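Side-chain contacts in RNA-dependent RNA Polymerase (Bombyx mori cytoplasmic polyhedrosis virus, PDB 6TZ0), which transcribes and replicates the segmented double-stranded RNA genome of this virus, extending RNA chains by adding ribonucleotides from nucleoside triphosphates and releasing diphosphate: residues 722-727 / 733-738; 331-336 / 1045-1050; 323-328 / 726-731. All coordinates share one frame; numbering follows the deposited sequence.

Interaction 1 (722-727 / 733-738)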
loop_
_atom_site.group_PDB
_atom_site.type_symbol
_atom_site.label_atom_id
_atom_site.label_comp_id
_atom_site.label_asym_id
_atom_site.label_seq_id
_atom_site.Cartn_x
_atom_site.Cartn_y
_atom_site.Cartn_z
ATOM N N LEU A 722 -5.477 -20.047 -0.806
ATOM C CA LEU A 722 -5.873 -18.650 -0.887
ATOM C C LEU A 722 -5.261 -17.900 0.282
ATOM O O LEU A 722 -5.408 -18.329 1.429
ATOM C CB LEU A 722 -7.394 -18.486 -0.881
ATOM C CG LEU A 722 -7.885 -17.061 -1.126
ATOM C CD1 LEU A 722 -7.461 -16.613 -2.507
ATOM C CD2 LEU A 722 -9.381 -16.973 -0.970
ATOM N N LEU A 723 -4.583 -16.788 -0.034
ATOM C CA LEU A 723 -3.990 -15.859 0.936
ATOM C C LEU A 723 -2.971 -16.549 1.838
ATOM O O LEU A 723 -2.937 -16.314 3.047
ATOM C CB LEU A 723 -5.064 -15.156 1.765
ATOM C CG LEU A 723 -5.995 -14.258 0.957
ATOM C CD1 LEU A 723 -7.087 -13.685 1.840
ATOM C CD2 LEU A 723 -5.197 -13.167 0.294
ATOM N N GLN A 724 -2.139 -17.400 1.224
ATOM C CA GLN A 724 -1.102 -18.201 1.889
ATOM C C GLN A 724 -1.669 -19.080 3.001
ATOM O O GLN A 724 -1.041 -19.277 4.040
ATOM C CB GLN A 724 0.041 -17.327 2.414
ATOM C CG GLN A 724 0.797 -16.589 1.328
ATOM C CD GLN A 724 1.461 -17.522 0.336
ATOM O OE1 GLN A 724 1.970 -18.580 0.697
ATOM N NE2 GLN A 724 1.464 -17.125 -0.930
ATOM N N GLN A 725 -2.866 -19.611 2.782
ATOM C CA GLN A 725 -3.481 -20.595 3.666
ATOM C C GLN A 725 -3.894 -21.780 2.813
ATOM O O GLN A 725 -4.771 -21.657 1.956
ATOM C CB GLN A 725 -4.666 -19.998 4.418
ATOM C CG GLN A 725 -4.238 -19.121 5.572
ATOM C CD GLN A 725 -5.380 -18.362 6.196
ATOM O OE1 GLN A 725 -6.460 -18.260 5.625
ATOM N NE2 GLN A 725 -5.160 -17.858 7.399
ATOM N N LEU A 726 -3.249 -22.916 3.035
ATOM C CA LEU A 726 -3.465 -24.121 2.250
ATOM C C LEU A 726 -4.475 -25.019 2.946
ATOM O O LEU A 726 -4.331 -25.317 4.133
ATOM C CB LEU A 726 -2.149 -24.869 2.039
ATOM C CG LEU A 726 -2.180 -26.223 1.342
ATOM C CD1 LEU A 726 -2.756 -26.113 -0.031
ATOM C CD2 LEU A 726 -0.788 -26.797 1.266
ATOM N N VAL A 727 -5.492 -25.444 2.204
ATOM C CA VAL A 727 -6.477 -26.404 2.682
ATOM C C VAL A 727 -6.404 -27.630 1.788
ATOM O O VAL A 727 -6.456 -27.511 0.561
ATOM C CB VAL A 727 -7.897 -25.812 2.696
ATOM C CG1 VAL A 727 -8.915 -26.869 3.075
ATOM C CG2 VAL A 727 -7.973 -24.642 3.660
ATOM N N TRP A 733 -3.248 -26.954 6.378
ATOM C CA TRP A 733 -1.795 -27.112 6.469
ATOM C C TRP A 733 -1.206 -25.717 6.658
ATOM O O TRP A 733 -1.096 -24.945 5.706
ATOM C CB TRP A 733 -1.192 -27.785 5.237
ATOM C CG TRP A 733 -1.604 -29.212 4.963
ATOM C CD1 TRP A 733 -2.519 -29.953 5.639
ATOM C CD2 TRP A 733 -1.051 -30.080 3.963
ATOM N NE1 TRP A 733 -2.607 -31.209 5.098
ATOM C CE2 TRP A 733 -1.707 -31.316 4.073
ATOM C CE3 TRP A 733 -0.078 -29.923 2.971
ATOM C CZ2 TRP A 733 -1.422 -32.387 3.233
ATOM C CZ3 TRP A 733 0.206 -30.988 2.146
ATOM C CH2 TRP A 733 -0.463 -32.200 2.279
ATOM N N GLY A 734 -0.829 -25.391 7.887
ATOM C CA GLY A 734 -0.262 -24.090 8.152
ATOM C C GLY A 734 1.187 -23.975 7.720
ATOM O O GLY A 734 1.902 -24.960 7.562
ATOM N N PHE A 735 1.621 -22.733 7.527
ATOM C CA PHE A 735 2.950 -22.422 7.001
ATOM C C PHE A 735 3.750 -21.793 8.142
ATOM O O PHE A 735 3.720 -20.578 8.342
ATOM C CB PHE A 735 2.873 -21.477 5.790
ATOM C CG PHE A 735 2.215 -22.068 4.563
ATOM C CD1 PHE A 735 2.020 -23.433 4.421
ATOM C CD2 PHE A 735 1.797 -21.233 3.537
ATOM C CE1 PHE A 735 1.410 -23.947 3.292
ATOM C CE2 PHE A 735 1.194 -21.741 2.405
ATOM C CZ PHE A 735 1.000 -23.097 2.282
ATOM N N ALA A 736 4.467 -22.628 8.894
ATOM C CA ALA A 736 5.200 -22.149 10.058
ATOM C C ALA A 736 6.485 -21.427 9.695
ATOM O O ALA A 736 7.028 -20.700 10.533
ATOM C CB ALA A 736 5.536 -23.303 10.998
ATOM N N ASP A 737 6.984 -21.601 8.480
ATOM C CA ASP A 737 8.243 -20.991 8.095
ATOM C C ASP A 737 8.034 -19.640 7.422
ATOM O O ASP A 737 8.949 -19.121 6.777
ATOM C CB ASP A 737 9.020 -21.951 7.197
ATOM C CG ASP A 737 10.519 -21.737 7.274
ATOM O OD1 ASP A 737 10.962 -20.796 7.965
ATOM O OD2 ASP A 737 11.262 -22.536 6.676
ATOM N N ARG A 738 6.850 -19.062 7.563
ATOM C CA ARG A 738 6.572 -17.704 7.128
ATOM C C ARG A 738 6.614 -16.717 8.279
ATOM O O ARG A 738 6.444 -15.514 8.057
ATOM C CB ARG A 738 5.209 -17.651 6.445
ATOM C CG ARG A 738 5.125 -18.527 5.223
ATOM C CD ARG A 738 6.019 -17.989 4.142
ATOM N NE ARG A 738 5.582 -16.667 3.716
ATOM C CZ ARG A 738 4.752 -16.452 2.704
ATOM N NH1 ARG A 738 4.400 -15.214 2.384
ATOM N NH2 ARG A 738 4.300 -17.474 1.993
#
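In F735, CG is anti to the carbonyl carbon (chi1 -66°), a setting that turns the ring toward strand 725-727 and brings CZ to L726 CB; in L726, CG stands anti to the backbone N (chi1 175°), which sends CD2 to W733 CE3. The strand is the middle member of a small three-stranded antiparallel sheet with 720-722 and 732-733. It comes soon after strand 711-716, an outer strand of the catalytic palm sheet. A hairpin in this place is consistent with motif E, the primer grip of RNA-dependent RNA polymerases. The side chain of Q724, in the tight turn joining 720-722 to 725-727, lies about 6 Å from that of D681 and about 7 Å from that of D547, both magnesium-binding residues.

Three kinds of contact join the segments. The backbone one is a hydrogen bond from W733 N to L726 O, 3.0 Å. The apolar one uses both ends of L726: its CB lies 3.6 Å from F735 CZ, and its CD2 reaches W733 CE3 at 3.6 Å. The leucine lies alongside the tryptophan, both heading in one direction, and Y332 of helix 325-339 touches L726 as well. The polar one is carried by long, bent chains. Q724 folds at chi2, R738 at chi2 and chi3, and the two cross at about a right angle, their amide and guanidinium planes 51° apart. Q724 also borders the phenyl ring, with its backbone O 3.5 Å from F735 CD2. On the more exposed side, Q724 OE1 lies at the edge of the R738 guanidinium, near its plane, and accepts a weak hydrogen bond of 2.9 Å from NH2.

Interaction 2 (331-336 / 1045-1050)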
loop_
_atom_site.group_PDB
_atom_site.type_symbol
_atom_site.label_atom_id
_atom_site.label_comp_id
_atom_site.label_asym_id
_atom_site.label_seq_id
_atom_site.Cartn_x
_atom_site.Cartn_y
_atom_site.Cartn_z
ATOM N N TYR A 331 5.916 -34.529 5.620
ATOM C CA TYR A 331 7.036 -34.306 4.711
ATOM C C TYR A 331 6.946 -32.956 4.012
ATOM O O TYR A 331 7.979 -32.354 3.702
ATOM C CB TYR A 331 7.135 -35.397 3.654
ATOM C CG TYR A 331 7.531 -36.758 4.143
ATOM C CD1 TYR A 331 8.749 -36.957 4.766
ATOM C CD2 TYR A 331 6.756 -37.870 3.854
ATOM C CE1 TYR A 331 9.139 -38.209 5.178
ATOM C CE2 TYR A 331 7.144 -39.134 4.250
ATOM C CZ TYR A 331 8.335 -39.292 4.918
ATOM O OH TYR A 331 8.732 -40.541 5.323
ATOM N N TYR A 332 5.731 -32.452 3.777
ATOM C CA TYR A 332 5.590 -31.144 3.155
ATOM C C TYR A 332 6.034 -30.034 4.092
ATOM O O TYR A 332 6.705 -29.093 3.659
ATOM C CB TYR A 332 4.149 -30.916 2.711
ATOM C CG TYR A 332 3.959 -29.613 1.977
ATOM C CD1 TYR A 332 4.416 -29.461 0.680
ATOM C CD2 TYR A 332 3.337 -28.533 2.585
ATOM C CE1 TYR A 332 4.251 -28.277 0.008
ATOM C CE2 TYR A 332 3.172 -27.344 1.921
ATOM C CZ TYR A 332 3.620 -27.225 0.630
ATOM O OH TYR A 332 3.452 -26.033 -0.031
ATOM N N ALA A 333 5.681 -30.126 5.378
ATOM C CA ALA A 333 6.175 -29.151 6.346
ATOM C C ALA A 333 7.688 -29.228 6.498
ATOM O O ALA A 333 8.350 -28.194 6.675
ATOM C CB ALA A 333 5.500 -29.354 7.700
ATOM N N ALA A 334 8.252 -30.439 6.400
ATOM C CA ALA A 334 9.705 -30.582 6.421
ATOM C C ALA A 334 10.355 -29.898 5.223
ATOM O O ALA A 334 11.357 -29.200 5.379
ATOM C CB ALA A 334 10.091 -32.058 6.473
ATOM N N CYS A 335 9.785 -30.052 4.027
ATOM C CA CYS A 335 10.355 -29.374 2.862
ATOM C C CYS A 335 10.129 -27.863 2.893
ATOM O O CYS A 335 10.923 -27.114 2.311
ATOM C CB CYS A 335 9.797 -29.969 1.577
ATOM S SG CYS A 335 10.382 -31.635 1.267
ATOM N N ARG A 336 9.066 -27.397 3.558
ATOM C CA ARG A 336 8.917 -25.963 3.800
ATOM C C ARG A 336 10.024 -25.449 4.706
ATOM O O ARG A 336 10.539 -24.344 4.504
ATOM C CB ARG A 336 7.550 -25.644 4.418
ATOM C CG ARG A 336 6.363 -25.900 3.518
ATOM C CD ARG A 336 6.468 -25.036 2.313
ATOM N NE ARG A 336 6.289 -23.621 2.613
ATOM C CZ ARG A 336 5.188 -22.942 2.333
ATOM N NH1 ARG A 336 4.202 -23.537 1.686
ATOM N NH2 ARG A 336 5.099 -21.661 2.642
ATOM N N LEU A 1045 -6.736 -32.030 11.375
ATOM C CA LEU A 1045 -6.990 -30.811 10.629
ATOM C C LEU A 1045 -6.088 -29.655 11.040
ATOM O O LEU A 1045 -6.351 -28.513 10.655
ATOM C CB LEU A 1045 -8.474 -30.452 10.736
ATOM C CG LEU A 1045 -9.215 -30.464 12.069
ATOM C CD1 LEU A 1045 -9.121 -29.157 12.778
ATOM C CD2 LEU A 1045 -10.662 -30.806 11.822
ATOM N N ALA A 1046 -5.025 -29.938 11.791
ATOM C CA ALA A 1046 -3.918 -29.019 12.015
ATOM C C ALA A 1046 -2.705 -29.855 12.385
ATOM O O ALA A 1046 -2.834 -31.025 12.753
ATOM C CB ALA A 1046 -4.225 -27.991 13.105
ATOM N N TYR A 1047 -1.515 -29.254 12.282
ATOM C CA TYR A 1047 -0.309 -30.001 12.624
ATOM C C TYR A 1047 -0.183 -30.258 14.118
ATOM O O TYR A 1047 0.519 -31.194 14.507
ATOM C CB TYR A 1047 0.957 -29.300 12.126
ATOM C CG TYR A 1047 1.199 -29.393 10.644
ATOM C CD1 TYR A 1047 1.555 -30.596 10.066
ATOM C CD2 TYR A 1047 1.131 -28.271 9.837
ATOM C CE1 TYR A 1047 1.785 -30.691 8.721
ATOM C CE2 TYR A 1047 1.362 -28.357 8.488
ATOM C CZ TYR A 1047 1.690 -29.569 7.937
ATOM O OH TYR A 1047 1.934 -29.664 6.590
ATOM N N ASN A 1048 -0.853 -29.478 14.961
ATOM C CA ASN A 1048 -0.837 -29.730 16.396
ATOM C C ASN A 1048 -2.041 -30.518 16.898
ATOM O O ASN A 1048 -2.112 -30.804 18.095
ATOM C CB ASN A 1048 -0.743 -28.422 17.188
ATOM C CG ASN A 1048 -1.904 -27.481 16.933
ATOM O OD1 ASN A 1048 -2.716 -27.687 16.041
ATOM N ND2 ASN A 1048 -2.023 -26.472 17.777
ATOM N N MET A 1049 -2.992 -30.855 16.037
ATOM C CA MET A 1049 -4.242 -31.467 16.470
ATOM C C MET A 1049 -4.314 -32.948 16.126
ATOM O O MET A 1049 -5.384 -33.468 15.819
ATOM C CB MET A 1049 -5.440 -30.726 15.884
ATOM C CG MET A 1049 -5.660 -29.363 16.498
ATOM S SD MET A 1049 -7.061 -28.501 15.793
ATOM C CE MET A 1049 -8.379 -29.512 16.432
ATOM N N SER A 1050 -3.185 -33.648 16.210
ATOM C CA SER A 1050 -3.162 -35.077 15.943
ATOM C C SER A 1050 -3.850 -35.843 17.061
ATOM O O SER A 1050 -4.081 -35.320 18.151
ATOM C CB SER A 1050 -1.729 -35.578 15.768
ATOM O OG SER A 1050 -1.007 -35.490 16.978
#
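Y332 meets Y1047 at the edge of its ring, where Y1047 OH comes near the ring plane at 4.4 Å from Y332 CD2. This is a marginal touch, made with CG of Y332 anti to the backbone N (chi1 -176°). One residue on, A333 carries most of the contact. Its CB points at the incoming tyrosine and stands 3.7 Å from Y1047 OH and 3.8 Å from Y1047 CZ, so a single methyl group packs against the phenol end of the side chain. No hydrogen bond links the two segments. The hydroxyl instead bonds to the backbone O of A329, which lies one turn earlier in the same helix, so the tyrosine end is held by a polar anchor beside an apolar one.

The helix concerned is 325-339, and the tyrosine projects from a loop ahead of helix 1054-1062 in the C-terminal region, the part that in reovirus polymerases forms the bracelet around the central polymerase domain. The contact thus joins chain parts more than 700 residues apart.

Further along the helix, R336 makes no contact with the loop but braces Y332. R336 CG lies over one face of the Y332 ring, 3.8 Å above its plane and displaced from the ring centre. At the other end of the arginine, NH1 donates to Y332 OH at 3.1 Å, with the hydroxyl close to the guanidinium plane, while the guanidinium makes a cation-pi contact with F735.

Interaction 3 (323-328 / 726-731)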
loop_
_atom_site.group_PDB
_atom_site.type_symbol
_atom_site.label_atom_id
_atom_site.label_comp_id
_atom_site.label_asym_id
_atom_site.label_seq_id
_atom_site.Cartn_x
_atom_site.Cartn_y
_atom_site.Cartn_z
ATOM N N LYS A 323 1.963 -43.012 3.257
ATOM C CA LYS A 323 0.810 -43.895 3.189
ATOM C C LYS A 323 -0.496 -43.236 3.589
ATOM O O LYS A 323 -1.552 -43.678 3.139
ATOM C CB LYS A 323 1.017 -45.131 4.076
ATOM C CG LYS A 323 1.921 -46.190 3.479
ATOM C CD LYS A 323 3.365 -46.004 3.890
ATOM C CE LYS A 323 4.222 -47.146 3.384
ATOM N NZ LYS A 323 4.266 -47.148 1.893
ATOM N N THR A 324 -0.460 -42.216 4.431
ATOM C CA THR A 324 -1.640 -41.464 4.817
ATOM C C THR A 324 -1.531 -40.049 4.270
ATOM O O THR A 324 -0.538 -39.675 3.647
ATOM C CB THR A 324 -1.801 -41.460 6.338
ATOM O OG1 THR A 324 -0.673 -40.820 6.939
ATOM C CG2 THR A 324 -1.896 -42.874 6.861
ATOM N N GLN A 325 -2.578 -39.258 4.494
ATOM C CA GLN A 325 -2.503 -37.839 4.173
ATOM C C GLN A 325 -1.602 -37.106 5.159
ATOM O O GLN A 325 -0.943 -36.121 4.792
ATOM C CB GLN A 325 -3.907 -37.239 4.172
ATOM C CG GLN A 325 -3.991 -35.797 3.718
ATOM C CD GLN A 325 -5.383 -35.246 3.854
ATOM O OE1 GLN A 325 -6.282 -35.941 4.301
ATOM N NE2 GLN A 325 -5.560 -33.988 3.511
ATOM N N ASN A 326 -1.539 -37.591 6.402
ATOM C CA ASN A 326 -0.695 -36.957 7.403
ATOM C C ASN A 326 0.778 -37.162 7.100
ATOM O O ASN A 326 1.604 -36.325 7.477
ATOM C CB ASN A 326 -1.021 -37.487 8.794
ATOM C CG ASN A 326 -2.439 -37.196 9.200
ATOM O OD1 ASN A 326 -3.029 -36.221 8.748
ATOM N ND2 ASN A 326 -2.984 -38.013 10.088
ATOM N N ASP A 327 1.116 -38.242 6.396
ATOM C CA ASP A 327 2.494 -38.460 5.977
ATOM C C ASP A 327 2.939 -37.397 4.985
ATOM O O ASP A 327 4.031 -36.826 5.111
ATOM C CB ASP A 327 2.642 -39.849 5.367
ATOM C CG ASP A 327 2.482 -40.942 6.383
ATOM O OD1 ASP A 327 2.660 -40.661 7.583
ATOM O OD2 ASP A 327 2.215 -42.093 5.987
ATOM N N VAL A 328 2.081 -37.101 4.008
ATOM C CA VAL A 328 2.373 -36.076 3.019
ATOM C C VAL A 328 2.411 -34.706 3.673
ATOM O O VAL A 328 3.250 -33.870 3.321
ATOM C CB VAL A 328 1.336 -36.145 1.884
ATOM C CG1 VAL A 328 1.659 -35.148 0.783
ATOM C CG2 VAL A 328 1.264 -37.544 1.344
ATOM N N LEU A 726 -3.249 -22.916 3.035
ATOM C CA LEU A 726 -3.465 -24.121 2.250
ATOM C C LEU A 726 -4.475 -25.019 2.946
ATOM O O LEU A 726 -4.331 -25.317 4.133
ATOM C CB LEU A 726 -2.149 -24.869 2.039
ATOM C CG LEU A 726 -2.180 -26.223 1.342
ATOM C CD1 LEU A 726 -2.756 -26.113 -0.031
ATOM C CD2 LEU A 726 -0.788 -26.797 1.266
ATOM N N VAL A 727 -5.492 -25.444 2.204
ATOM C CA VAL A 727 -6.477 -26.404 2.682
ATOM C C VAL A 727 -6.404 -27.630 1.788
ATOM O O VAL A 727 -6.456 -27.511 0.561
ATOM C CB VAL A 727 -7.897 -25.812 2.696
ATOM C CG1 VAL A 727 -8.915 -26.869 3.075
ATOM C CG2 VAL A 727 -7.973 -24.642 3.660
ATOM N N VAL A 728 -6.239 -28.801 2.399
ATOM C CA VAL A 728 -6.161 -30.076 1.689
ATOM C C VAL A 728 -7.154 -31.017 2.360
ATOM O O VAL A 728 -6.874 -31.537 3.441
ATOM C CB VAL A 728 -4.751 -30.679 1.707
ATOM C CG1 VAL A 728 -4.731 -31.977 0.962
ATOM C CG2 VAL A 728 -3.735 -29.734 1.110
ATOM N N ASN A 729 -8.304 -31.242 1.718
ATOM C CA ASN A 729 -9.325 -32.223 2.120
ATOM C C ASN A 729 -9.884 -31.962 3.519
ATOM O O ASN A 729 -9.903 -32.838 4.379
ATOM C CB ASN A 729 -8.795 -33.655 2.009
ATOM C CG ASN A 729 -8.746 -34.139 0.597
ATOM O OD1 ASN A 729 -9.671 -33.914 -0.171
ATOM N ND2 ASN A 729 -7.671 -34.828 0.244
ATOM N N GLY A 730 -10.373 -30.745 3.725
ATOM C CA GLY A 730 -10.953 -30.398 5.007
ATOM C C GLY A 730 -9.946 -30.194 6.112
ATOM O O GLY A 730 -10.304 -30.261 7.287
ATOM N N THR A 731 -8.697 -29.911 5.759
ATOM C CA THR A 731 -7.584 -29.876 6.697
ATOM C C THR A 731 -6.674 -28.702 6.372
ATOM O O THR A 731 -6.265 -28.532 5.221
ATOM C CB THR A 731 -6.814 -31.202 6.640
ATOM O OG1 THR A 731 -7.567 -32.239 7.280
ATOM C CG2 THR A 731 -5.434 -31.088 7.227
#
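The first turn of helix 325-339 meets the tight turn 728-731 that joins strands 725-727 and 732-733, and Q325 is the residue that spans them. V728 N donates to T731 O (2.8 Å) across the hairpin end. The backbone angles of N729 (phi 60°, psi 55°) and G730, both with positive phi, are consistent with type I'. On the helix side, T324 and D327 form a capping box: D327 N donates to T324 OG1 and T324 N to D327 OD2, an oxygen that also accepts from K323 N.

Q325 reaches across with CG anti to the backbone N and the chain extended beyond it. Its NE2 makes a weak hydrogen bond to V728 O, 2.8 Å long but bent at the hydrogen. The same nitrogen lies 3.4 Å from V728 CG1 and 3.6 Å from N729 CB. The amide planes of Q325 and N729 stand almost perpendicular, 85° apart.

Q325 OE1 has a weak partner in S1043 OG. Both ends of this buried amide are therefore paired, but the two weak bonds probably orient it only loosely by themselves; L261, A267 and V269 also touch the side chain.

Overall arrangement
Interactions 2 and 3 both draw on helix 325-339, their centres about 9 Å apart, while interactions 1 and 3 share strand 725-727. W733 ties the set together: its CE3 packs 3.7 Å from Y332 CD2, and its CH2 lies 3.9 Å from V328 CG1. The chemistry shifts with position. Interaction 1, nearest the metal-binding aspartates, combines a backbone bond and buried apolar packing with a more exposed, weakly bonded polar pair. Interaction 2 is buried, with a methyl against a phenol and no hydrogen bond of its own. Interaction 3, also buried but away from the annotated sites, rests on one weak side-chain-to-backbone bond. Interaction 1 buries the most surface, 337 Å² against 129 and 93 Å².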